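Side-chain contacts in fervidolysin (Fervidobacterium pennivorans, PDB 1R6V), which degrades keratin into peptides as a subtilisin-like serine protease, allowing the bacterium to grow on native feathers: residues G652-L655 against P661-V664; N420-D423 against G427-L430. The protein carries 1 engineered substitution. All coordinates share one frame; numbering follows the deposited sequence.

Contact 1 (G652-L655 against P661-V664)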
loop_
_atom_site.group_PDB
_atom_site.type_symbol
_atom_site.label_atom_id
_atom_site.label_comp_id
_atom_site.label_asym_id
_atom_site.label_seq_id
_atom_site.Cartn_x
_atom_site.Cartn_y
_atom_site.Cartn_z
ATOM N N GLY A 652 -27.091 -15.491 -18.930
ATOM C CA GLY A 652 -26.118 -16.415 -19.495
ATOM C C GLY A 652 -25.120 -15.533 -20.213
ATOM O O GLY A 652 -25.063 -15.506 -21.440
ATOM N N LEU A 653 -24.312 -14.815 -19.443
ATOM C CA LEU A 653 -23.384 -13.856 -20.025
ATOM C C LEU A 653 -21.907 -14.191 -20.033
ATOM O O LEU A 653 -21.309 -14.431 -18.990
ATOM C CB LEU A 653 -23.584 -12.509 -19.332
ATOM C CG LEU A 653 -22.766 -11.309 -19.790
ATOM C CD1 LEU A 653 -23.106 -10.955 -21.237
ATOM C CD2 LEU A 653 -23.073 -10.143 -18.866
ATOM N N ASN A 654 -21.329 -14.199 -21.230
ATOM C CA ASN A 654 -19.904 -14.448 -21.381
ATOM C C ASN A 654 -19.230 -13.073 -21.271
ATOM O O ASN A 654 -19.481 -12.178 -22.081
ATOM C CB ASN A 654 -19.637 -15.080 -22.752
ATOM C CG ASN A 654 -18.173 -15.421 -22.971
ATOM O OD1 ASN A 654 -17.333 -15.246 -22.086
ATOM N ND2 ASN A 654 -17.863 -15.917 -24.162
ATOM N N LEU A 655 -18.394 -12.895 -20.252
ATOM C CA LEU A 655 -17.713 -11.627 -20.040
ATOM C C LEU A 655 -16.449 -11.576 -20.884
ATOM O O LEU A 655 -15.756 -10.564 -20.919
ATOM C CB LEU A 655 -17.357 -11.458 -18.555
ATOM C CG LEU A 655 -18.561 -11.546 -17.613
ATOM C CD1 LEU A 655 -18.129 -11.473 -16.143
ATOM C CD2 LEU A 655 -19.524 -10.401 -17.939
ATOM N N PRO A 661 -13.596 -17.732 -23.477
ATOM C CA PRO A 661 -14.768 -17.484 -22.635
ATOM C C PRO A 661 -14.501 -17.341 -21.141
ATOM O O PRO A 661 -13.570 -17.919 -20.589
ATOM C CB PRO A 661 -15.646 -18.694 -22.917
ATOM C CG PRO A 661 -14.620 -19.794 -23.033
ATOM C CD PRO A 661 -13.587 -19.128 -23.954
ATOM N N ILE A 662 -15.336 -16.532 -20.508
ATOM C CA ILE A 662 -15.306 -16.344 -19.074
ATOM C C ILE A 662 -16.734 -15.938 -18.720
ATOM O O ILE A 662 -17.103 -14.775 -18.810
ATOM C CB ILE A 662 -14.270 -15.262 -18.610
ATOM C CG1 ILE A 662 -14.470 -14.979 -17.128
ATOM C CG2 ILE A 662 -14.408 -13.984 -19.398
ATOM C CD1 ILE A 662 -14.463 -16.191 -16.304
ATOM N N TYR A 663 -17.547 -16.927 -18.361
ATOM C CA TYR A 663 -18.933 -16.659 -18.017
ATOM C C TYR A 663 -19.056 -16.165 -16.592
ATOM O O TYR A 663 -18.216 -16.473 -15.747
ATOM C CB TYR A 663 -19.792 -17.917 -18.176
ATOM C CG TYR A 663 -20.134 -18.230 -19.616
ATOM C CD1 TYR A 663 -19.312 -19.052 -20.383
ATOM C CD2 TYR A 663 -21.254 -17.659 -20.222
ATOM C CE1 TYR A 663 -19.594 -19.296 -21.723
ATOM C CE2 TYR A 663 -21.546 -17.895 -21.563
ATOM C CZ TYR A 663 -20.708 -18.715 -22.302
ATOM O OH TYR A 663 -20.976 -18.946 -23.630
ATOM N N VAL A 664 -20.107 -15.386 -16.351
ATOM C CA VAL A 664 -20.408 -14.867 -15.022
ATOM C C VAL A 664 -20.305 -16.060 -14.077
ATOM O O VAL A 664 -20.744 -17.178 -14.396
ATOM C CB VAL A 664 -21.840 -14.260 -14.997
ATOM C CG1 VAL A 664 -22.352 -14.145 -13.581
ATOM C CG2 VAL A 664 -21.814 -12.867 -15.644
#

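Contact 2 (N420-D423 against G427-L430)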
loop_
_atom_site.group_PDB
_atom_site.type_symbol
_atom_site.label_atom_id
_atom_site.label_comp_id
_atom_site.label_asym_id
_atom_site.label_seq_id
_atom_site.Cartn_x
_atom_site.Cartn_y
_atom_site.Cartn_z
ATOM N N ASN A 420 -3.108 13.069 27.865
ATOM C CA ASN A 420 -4.019 11.952 27.634
ATOM C C ASN A 420 -3.287 10.641 27.323
ATOM O O ASN A 420 -3.918 9.598 27.183
ATOM C CB ASN A 420 -4.958 12.272 26.471
ATOM C CG ASN A 420 -4.203 12.672 25.212
ATOM O OD1 ASN A 420 -3.011 12.361 25.062
ATOM N ND2 ASN A 420 -4.894 13.356 24.294
ATOM N N GLY A 421 -1.966 10.699 27.184
ATOM C CA GLY A 421 -1.215 9.486 26.899
ATOM C C GLY A 421 -1.113 9.099 25.433
ATOM O O GLY A 421 -0.023 8.781 24.953
ATOM N N TRP A 422 -2.240 9.108 24.729
ATOM C CA TRP A 422 -2.288 8.760 23.312
ATOM C C TRP A 422 -3.553 9.324 22.676
ATOM O O TRP A 422 -4.609 9.348 23.312
ATOM C CB TRP A 422 -2.312 7.247 23.132
ATOM C CG TRP A 422 -2.409 6.825 21.692
ATOM C CD1 TRP A 422 -1.367 6.599 20.830
ATOM C CD2 TRP A 422 -3.608 6.597 20.937
ATOM N NE1 TRP A 422 -1.844 6.240 19.591
ATOM C CE2 TRP A 422 -3.214 6.232 19.627
ATOM C CE3 TRP A 422 -4.975 6.665 21.237
ATOM C CZ2 TRP A 422 -4.135 5.937 18.620
ATOM C CZ3 TRP A 422 -5.894 6.369 20.230
ATOM C CH2 TRP A 422 -5.465 6.010 18.937
ATOM N N ASP A 423 -3.441 9.767 21.424
ATOM C CA ASP A 423 -4.579 10.294 20.673
ATOM C C ASP A 423 -4.333 10.179 19.164
ATOM O O ASP A 423 -3.204 9.954 18.740
ATOM C CB ASP A 423 -4.890 11.745 21.077
ATOM C CG ASP A 423 -3.721 12.691 20.868
ATOM O OD1 ASP A 423 -3.211 12.765 19.726
ATOM O OD2 ASP A 423 -3.327 13.373 21.846
ATOM N N GLY A 427 -0.479 10.712 18.145
ATOM C CA GLY A 427 -0.043 9.421 18.652
ATOM C C GLY A 427 0.341 9.531 20.115
ATOM O O GLY A 427 -0.388 10.130 20.906
ATOM N N TYR A 428 1.495 8.980 20.486
ATOM C CA TYR A 428 1.924 9.012 21.880
ATOM C C TYR A 428 2.595 10.305 22.341
ATOM O O TYR A 428 3.004 10.411 23.496
ATOM C CB TYR A 428 2.824 7.804 22.171
ATOM C CG TYR A 428 2.105 6.492 21.925
ATOM C CD1 TYR A 428 2.104 5.907 20.666
ATOM C CD2 TYR A 428 1.375 5.867 22.939
ATOM C CE1 TYR A 428 1.396 4.731 20.415
ATOM C CE2 TYR A 428 0.658 4.692 22.695
ATOM C CZ TYR A 428 0.674 4.130 21.430
ATOM O OH TYR A 428 -0.038 2.981 21.168
ATOM N N GLY A 429 2.707 11.281 21.443
ATOM C CA GLY A 429 3.300 12.558 21.809
ATOM C C GLY A 429 4.502 12.995 21.000
ATOM O O GLY A 429 4.758 12.474 19.918
ATOM N N LEU A 430 5.230 13.965 21.539
ATOM C CA LEU A 430 6.424 14.521 20.920
ATOM C C LEU A 430 7.597 13.551 21.005
ATOM O O LEU A 430 7.947 13.082 22.089
ATOM C CB LEU A 430 6.805 15.818 21.628
ATOM C CG LEU A 430 8.181 16.412 21.327
ATOM C CD1 LEU A 430 8.237 16.871 19.851
ATOM C CD2 LEU A 430 8.441 17.603 22.267
HETATM O O HOH W 1 -0.822 11.851 22.876
HETATM O O HOH W 2 2.773 9.089 25.725
#

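Contact 1 (G652-L655 against P661-V664)
Asn654 reaches across to the backbone of Ile662: its OD1 accepts the Ile662 N-H at 2.9 Å, in a nearly straight bond (175° at the hydrogen), with the donor tilted from the plane of the amide carbonyl. Two backbone hydrogen bonds accompany it. Val664 N donates to Leu653 O at 3.1 Å, and Leu655 N donates to Ile662 O at 2.7 Å. Together they bridge the backbones at Asn654 and Tyr663, whose CA atoms lie 4.1 Å apart. The bridge is single, and the end-to-end directions of the segments differ by 114°, so the two segments meet locally and do not run on as paired strands. A further CA-H...O contact joins Tyr663 CA to Leu653 O.

The aromatic contact also falls on Asn654. Its CB sits over one face of the Tyr663 ring, displaced toward the rim near CE2, 3.9 Å from the ring centroid in a CH-pi contact. With CG anti to the backbone N (chi1 -178°), the amide continues past the ring toward Pro661 and Ile662.

Apolar contacts complete the contact: Val664 CG2 lies 4.0 Å from Leu655 CD1 and also meets Leu653 CB, while Ile662 CG2 packs against Leu655 CB.

Both segments belong to the loop between strands 644-647 and 666-669 of the second beta-sandwich domain. Asn654 OD1 also accepts from Gly656 N, and its ND2 donates to Thr657 O. A leucine in place of Asn654 would probably leave the Ile662 and Gly656 N-H groups without their shared acceptor and Thr657 O without that donor. One side-chain amide thus serves backbone groups across the contact (Ile662) and in the connection between the segments (Gly656, Thr657), so the fold-back of the loop probably depends on this amide as well as on the aliphatic packing.

Contact 2 (N420-D423 against G427-L430)
Trp422 turns the CD1 edge of its indole onto the face of the Tyr428 ring, with CD1 3.1 Å above the plane and over its centre. The pair is edge-to-face: the five-membered ring of Trp422 and the phenol of Tyr428 have centroids 4.2 Å apart and planes at 53°, well short of perpendicular. Trp422 CD1 comes within 3.3 Å of Tyr428 CZ, a close carbon-carbon approach. Trp422 CG lies anti to the backbone N (chi1 178°), which carries the indole alongside Gly427 to the phenol; Trp422 also meets the ring of His424.

The backbones pair at Asp423 and Gly427, a single antiparallel hydrogen-bonded bridge closing a short turn in the loop between helices 403-413 and 433-438 of the subtilisin-like catalytic domain. Asp423 N donates to Gly427 O at 3.1 Å, and the return bond from Gly427 N to Asp423 O is weak, bent to 123° at the hydrogen. Gly427 O also receives a CA-H...O contact from Trp422 CA.

The Asp423 carboxylate divides its oxygens: OD1 accepts from Thr426 N in the turn, while OD2 takes Asn420 ND2 at 2.9 Å through the anti lone pair, nearly in the amide plane of the asparagine, and also accepts a hydrogen bond from Asn418 ND2. One water lies within hydrogen-bonding reach of Asn420 OD1 and Gly427 O, a link between the segments; a second donates to Gly421 O and Tyr428 O, linking the carbonyls of the two segments.

Contacts 1 and 2 both fold a single loop back on itself through one isolated backbone bridge, but in different domains: 652-655 with 661-664 in the second beta-sandwich, 420-423 with 427-430 in the catalytic domain. Their centres are 53 Å apart, on opposite sides of the chain's centre, and they share no element. Contact 1 is partly buried, with three of its eight touching residues buried, and buries 385 Å² with aliphatic packing and a side-chain amide hydrogen-bonded directly to a backbone N-H. Contact 2 lies at the surface and buries 243 Å²; there an aromatic pair and water-mediated links join the segments. Neither lies at an annotated catalytic or calcium site.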